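Local coordinates for protein beta sliding clamp (Bartonella birtlesii LL-WM9, PDB 6PTR) that probably encircles DNA as a ring-shaped head-to-tail homodimer and tethers DNA polymerases and other proteins to it, giving them processivity, at residues 336-339 against 340-343; 276-279 against 280-284. All coordinates share one frame; numbering follows the deposited sequence.

Contact 1: 336-339 against 340-343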
loop_
_atom_site.group_PDB
_atom_site.type_symbol
_atom_site.label_atom_id
_atom_site.label_comp_id
_atom_site.label_asym_id
_atom_site.label_seq_id
_atom_site.Cartn_x
_atom_site.Cartn_y
_atom_site.Cartn_z
ATOM N N SER C 336 -9.476 5.662 -21.786
ATOM C CA SER C 336 -8.141 6.216 -21.576
ATOM C C SER C 336 -7.233 5.236 -20.838
ATOM O O SER C 336 -6.033 5.178 -21.112
ATOM C CB SER C 336 -8.245 7.530 -20.805
ATOM O OG SER C 336 -8.903 7.341 -19.565
ATOM N N ARG C 337 -7.771 4.505 -19.864
ATOM C CA ARG C 337 -6.957 3.513 -19.173
ATOM C C ARG C 337 -6.493 2.423 -20.129
ATOM O O ARG C 337 -5.351 1.964 -20.049
ATOM C CB ARG C 337 -7.730 2.904 -18.008
ATOM C CG ARG C 337 -6.884 1.924 -17.199
ATOM C CD ARG C 337 -5.632 2.608 -16.650
ATOM N NE ARG C 337 -4.404 2.025 -17.187
ATOM C CZ ARG C 337 -3.180 2.469 -16.913
ATOM N NH1 ARG C 337 -2.112 1.858 -17.434
ATOM N NH2 ARG C 337 -3.022 3.523 -16.119
ATOM N N TYR C 338 -7.365 1.993 -21.037
ATOM C CA TYR C 338 -6.956 0.965 -21.987
ATOM C C TYR C 338 -5.888 1.488 -22.932
ATOM O O TYR C 338 -4.977 0.746 -23.316
ATOM C CB TYR C 338 -8.165 0.450 -22.775
ATOM C CG TYR C 338 -9.199 -0.280 -21.931
ATOM C CD1 TYR C 338 -8.928 -0.652 -20.621
ATOM C CD2 TYR C 338 -10.451 -0.605 -22.464
ATOM C CE1 TYR C 338 -9.871 -1.337 -19.847
ATOM C CE2 TYR C 338 -11.410 -1.276 -21.702
ATOM C CZ TYR C 338 -11.108 -1.644 -20.397
ATOM O OH TYR C 338 -12.040 -2.311 -19.633
ATOM N N LEU C 339 -5.987 2.760 -23.337
ATOM C CA LEU C 339 -4.927 3.350 -24.147
ATOM C C LEU C 339 -3.606 3.350 -23.402
ATOM O O LEU C 339 -2.562 3.022 -23.975
ATOM C CB LEU C 339 -5.284 4.782 -24.549
ATOM C CG LEU C 339 -6.278 5.006 -25.678
ATOM C CD1 LEU C 339 -6.612 6.503 -25.712
ATOM C CD2 LEU C 339 -5.698 4.554 -27.008
ATOM N N LEU C 340 -3.625 3.712 -22.117
ATOM C CA LEU C 340 -2.380 3.695 -21.350
ATOM C C LEU C 340 -1.863 2.271 -21.173
ATOM O O LEU C 340 -0.651 2.038 -21.239
ATOM C CB LEU C 340 -2.598 4.369 -20.001
ATOM C CG LEU C 340 -2.870 5.872 -20.161
ATOM C CD1 LEU C 340 -3.214 6.487 -18.825
ATOM C CD2 LEU C 340 -1.650 6.551 -20.764
ATOM N N ASP C 341 -2.769 1.307 -20.977
ATOM C CA ASP C 341 -2.339 -0.088 -20.888
ATOM C C ASP C 341 -1.554 -0.493 -22.129
ATOM O O ASP C 341 -0.462 -1.067 -22.027
ATOM C CB ASP C 341 -3.545 -1.020 -20.702
ATOM C CG ASP C 341 -4.215 -0.874 -19.350
ATOM O OD1 ASP C 341 -3.578 -0.378 -18.386
ATOM O OD2 ASP C 341 -5.387 -1.293 -19.250
ATOM N N ILE C 342 -2.087 -0.190 -23.316
ATOM C CA ILE C 342 -1.426 -0.634 -24.536
ATOM C C ILE C 342 -0.162 0.177 -24.794
ATOM O O ILE C 342 0.872 -0.374 -25.194
ATOM C CB ILE C 342 -2.415 -0.575 -25.708
ATOM C CG1 ILE C 342 -3.509 -1.618 -25.483
ATOM C CG2 ILE C 342 -1.690 -0.818 -27.027
ATOM C CD1 ILE C 342 -4.746 -1.393 -26.383
ATOM N N ALA C 343 -0.207 1.492 -24.548
ATOM C CA ALA C 343 1.020 2.280 -24.667
ATOM C C ALA C 343 2.121 1.711 -23.778
ATOM O O ALA C 343 3.297 1.667 -24.175
ATOM C CB ALA C 343 0.742 3.744 -24.319
#

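Contact 2: 276-279 against 280-284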
loop_
_atom_site.group_PDB
_atom_site.type_symbol
_atom_site.label_atom_id
_atom_site.label_comp_id
_atom_site.label_asym_id
_atom_site.label_seq_id
_atom_site.Cartn_x
_atom_site.Cartn_y
_atom_site.Cartn_z
ATOM N N GLN C 276 5.642 8.440 -25.597
ATOM C CA GLN C 276 5.736 9.029 -24.268
ATOM C C GLN C 276 4.898 10.299 -24.171
ATOM O O GLN C 276 4.213 10.540 -23.170
ATOM C CB GLN C 276 7.213 9.302 -23.960
ATOM C CG GLN C 276 8.116 8.048 -23.935
ATOM C CD GLN C 276 8.505 7.455 -25.320
ATOM O OE1 GLN C 276 8.325 8.070 -26.383
ATOM N NE2 GLN C 276 9.053 6.243 -25.289
ATOM N N ASP C 277 4.955 11.131 -25.211
ATOM C CA ASP C 277 4.157 12.354 -25.219
ATOM C C ASP C 277 2.669 12.036 -25.222
ATOM O O ASP C 277 1.877 12.719 -24.557
ATOM C CB ASP C 277 4.537 13.197 -26.437
ATOM C CG ASP C 277 5.944 13.748 -26.348
ATOM O OD1 ASP C 277 6.535 13.767 -25.240
ATOM O OD2 ASP C 277 6.461 14.176 -27.393
ATOM N N PHE C 278 2.267 11.013 -25.988
ATOM C CA PHE C 278 0.863 10.595 -26.031
ATOM C C PHE C 278 0.421 10.040 -24.686
ATOM O O PHE C 278 -0.645 10.398 -24.166
ATOM C CB PHE C 278 0.680 9.546 -27.133
ATOM C CG PHE C 278 -0.708 8.975 -27.216
ATOM C CD1 PHE C 278 -1.719 9.679 -27.847
ATOM C CD2 PHE C 278 -1.002 7.738 -26.660
ATOM C CE1 PHE C 278 -3.000 9.156 -27.925
ATOM C CE2 PHE C 278 -2.287 7.216 -26.723
ATOM C CZ PHE C 278 -3.273 7.915 -27.368
ATOM N N SER C 279 1.232 9.152 -24.108
ATOM C CA SER C 279 0.894 8.565 -22.816
ATOM C C SER C 279 0.744 9.632 -21.737
ATOM O O SER C 279 -0.202 9.592 -20.943
ATOM C CB SER C 279 1.970 7.551 -22.408
ATOM O OG SER C 279 2.008 6.490 -23.342
ATOM N N SER C 280 1.686 10.577 -21.663
ATOM C CA SER C 280 1.616 11.599 -20.623
ATOM C C SER C 280 0.397 12.495 -20.815
ATOM O O SER C 280 -0.261 12.882 -19.844
ATOM C CB SER C 280 2.895 12.431 -20.612
ATOM O OG SER C 280 4.033 11.627 -20.350
ATOM N N ALA C 281 0.077 12.830 -22.065
ATOM C CA ALA C 281 -1.099 13.668 -22.327
ATOM C C ALA C 281 -2.393 12.957 -21.953
ATOM O O ALA C 281 -3.285 13.563 -21.347
ATOM C CB ALA C 281 -1.131 14.078 -23.795
ATOM N N VAL C 282 -2.520 11.677 -22.320
ATOM C CA VAL C 282 -3.700 10.907 -21.952
ATOM C C VAL C 282 -3.795 10.798 -20.443
ATOM O O VAL C 282 -4.876 10.943 -19.863
ATOM C CB VAL C 282 -3.671 9.511 -22.606
ATOM C CG1 VAL C 282 -4.774 8.609 -22.015
ATOM C CG2 VAL C 282 -3.813 9.631 -24.116
ATOM N N ASP C 283 -2.667 10.507 -19.790
ATOM C CA ASP C 283 -2.638 10.451 -18.334
ATOM C C ASP C 283 -3.140 11.761 -17.737
ATOM O O ASP C 283 -3.986 11.762 -16.833
ATOM C CB ASP C 283 -1.208 10.124 -17.865
ATOM C CG ASP C 283 -1.127 9.842 -16.374
ATOM O OD1 ASP C 283 -2.160 9.459 -15.779
ATOM O OD2 ASP C 283 -0.024 9.997 -15.797
ATOM N N ARG C 284 -2.665 12.895 -18.258
ATOM C CA ARG C 284 -3.074 14.179 -17.702
ATOM C C ARG C 284 -4.577 14.404 -17.853
ATOM O O ARG C 284 -5.263 14.690 -16.867
ATOM C CB ARG C 284 -2.286 15.316 -18.360
ATOM C CG ARG C 284 -0.820 15.341 -17.925
ATOM C CD ARG C 284 -0.111 16.590 -18.425
ATOM N NE ARG C 284 -0.058 16.704 -19.882
ATOM C CZ ARG C 284 0.954 16.296 -20.641
ATOM N NH1 ARG C 284 2.015 15.714 -20.091
ATOM N NH2 ARG C 284 0.917 16.488 -21.959
HETATM O O HOH W 1 2.679 15.280 -23.782
#

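Contact 1: 336-339 against 340-343
Leu340, Asp341, Ile342 and Ala343 each give their backbone N-H to the carbonyl oxygen four residues earlier, Ser336 through Leu339, the ladder of a regular alpha-helix, as in Ala343 N to Leu339 O at 2.9 Å. Across one turn of it Arg337 and Asp341 form a salt bridge, here in one of the two conformers of the arginine. NE lies 2.8 Å from Asp341 OD1, and NH1 is also 2.8 Å from Asp341 OD1, so the guanidinium grips a single oxygen side-on. Both nitrogens come from the same face of the carboxylate, NE from 51° out of its plane. Bends at chi2 (58°) and chi3 carry the long chain forward by a turn, laying the guanidinium over Leu340, whose CB sits 3.6 Å from Arg337 NH1. An arginine suits this place because its flat head can rest on an aliphatic group while its edge bonds. Asp341 OD2 turns to a second cation, Arg189, and lies 3.9 Å from Tyr338 CD1 at the edge of the tyrosine ring. Flanked by two arginines, the aspartate is probably held ionised. Leu339 and Ile342 instead serve the buried side, packing on Leu376. The whole is an amphipathic helix with an i to i+4 Arg-Asp pair, laid against the beta-strands of the C-terminal domain.

Contact 2: 276-279 against 280-284
Ser280 holds Gln276 O with two bonds, from backbone and side chain. Its N-H makes the usual helical bond, Ser280 N to Gln276 O 2.9 Å, and in the conformer described, one of two, Ser280 OG donates to Gln276 O over 3.0 Å from the opposite face of the carbonyl plane. With OG beside its own backbone N (chi1 -60°), the hydroxyl points back down the helix, which is how a serine can spend its polar end inside a helix. Ser279 OG does likewise one residue earlier, bonding to Arg275 O. Ala281, Val282 and Asp283 continue the ladder with N-H bonds to Asp277 O, Phe278 O and Ser279 O.

The apolar part is a CH-pi contact: Val282 CG2 sits over one face of the Phe278 ring, nearest Phe278 CZ at 3.7 Å. The buried ring also meets Phe353 edge-to-face. Ala281, a small residue, touches Leu307 and Leu321.

Water and charge make the third group. One water donates to Asp277 O at 2.8 Å and accepts from Arg284 NH2 at 2.8 Å, lying at the edge of a guanidinium whose face rests against the backbone of Ser280 and Ala281. Arg284 also pairs with Asp319, while Asp283 reaches Lys88 of the second subunit. The chemistry thus divides by kind: aromatic and aliphatic groups pack into the domain, hydroxyls close on their own helix, and of the charges near its end Asp283 bridges to the second subunit, while Arg284 pairs within its own chain and packs on Leu89 of the second subunit.

Overall arrangement
Contact 2 comes first along the chain, on helix 275-285, and contact 1 follows on helix 336-345; strands 295-301, 304-311, 315-322 and 330-335, which form one antiparallel sheet, lie between them in sequence. Both helices belong to the C-terminal domain, and the contact centres are about 10 Å apart. The helices touch directly: Ala343 CB packs 3.2 Å from Ser279 OG, and Leu340 CG lies 3.8 Å from Val282 CG1. Contact 1 reaches toward the central domain through Arg189, whereas contact 2 meets the second subunit. The paired helices therefore lie between a domain junction within the chain and the head-to-tail interface that closes the ring.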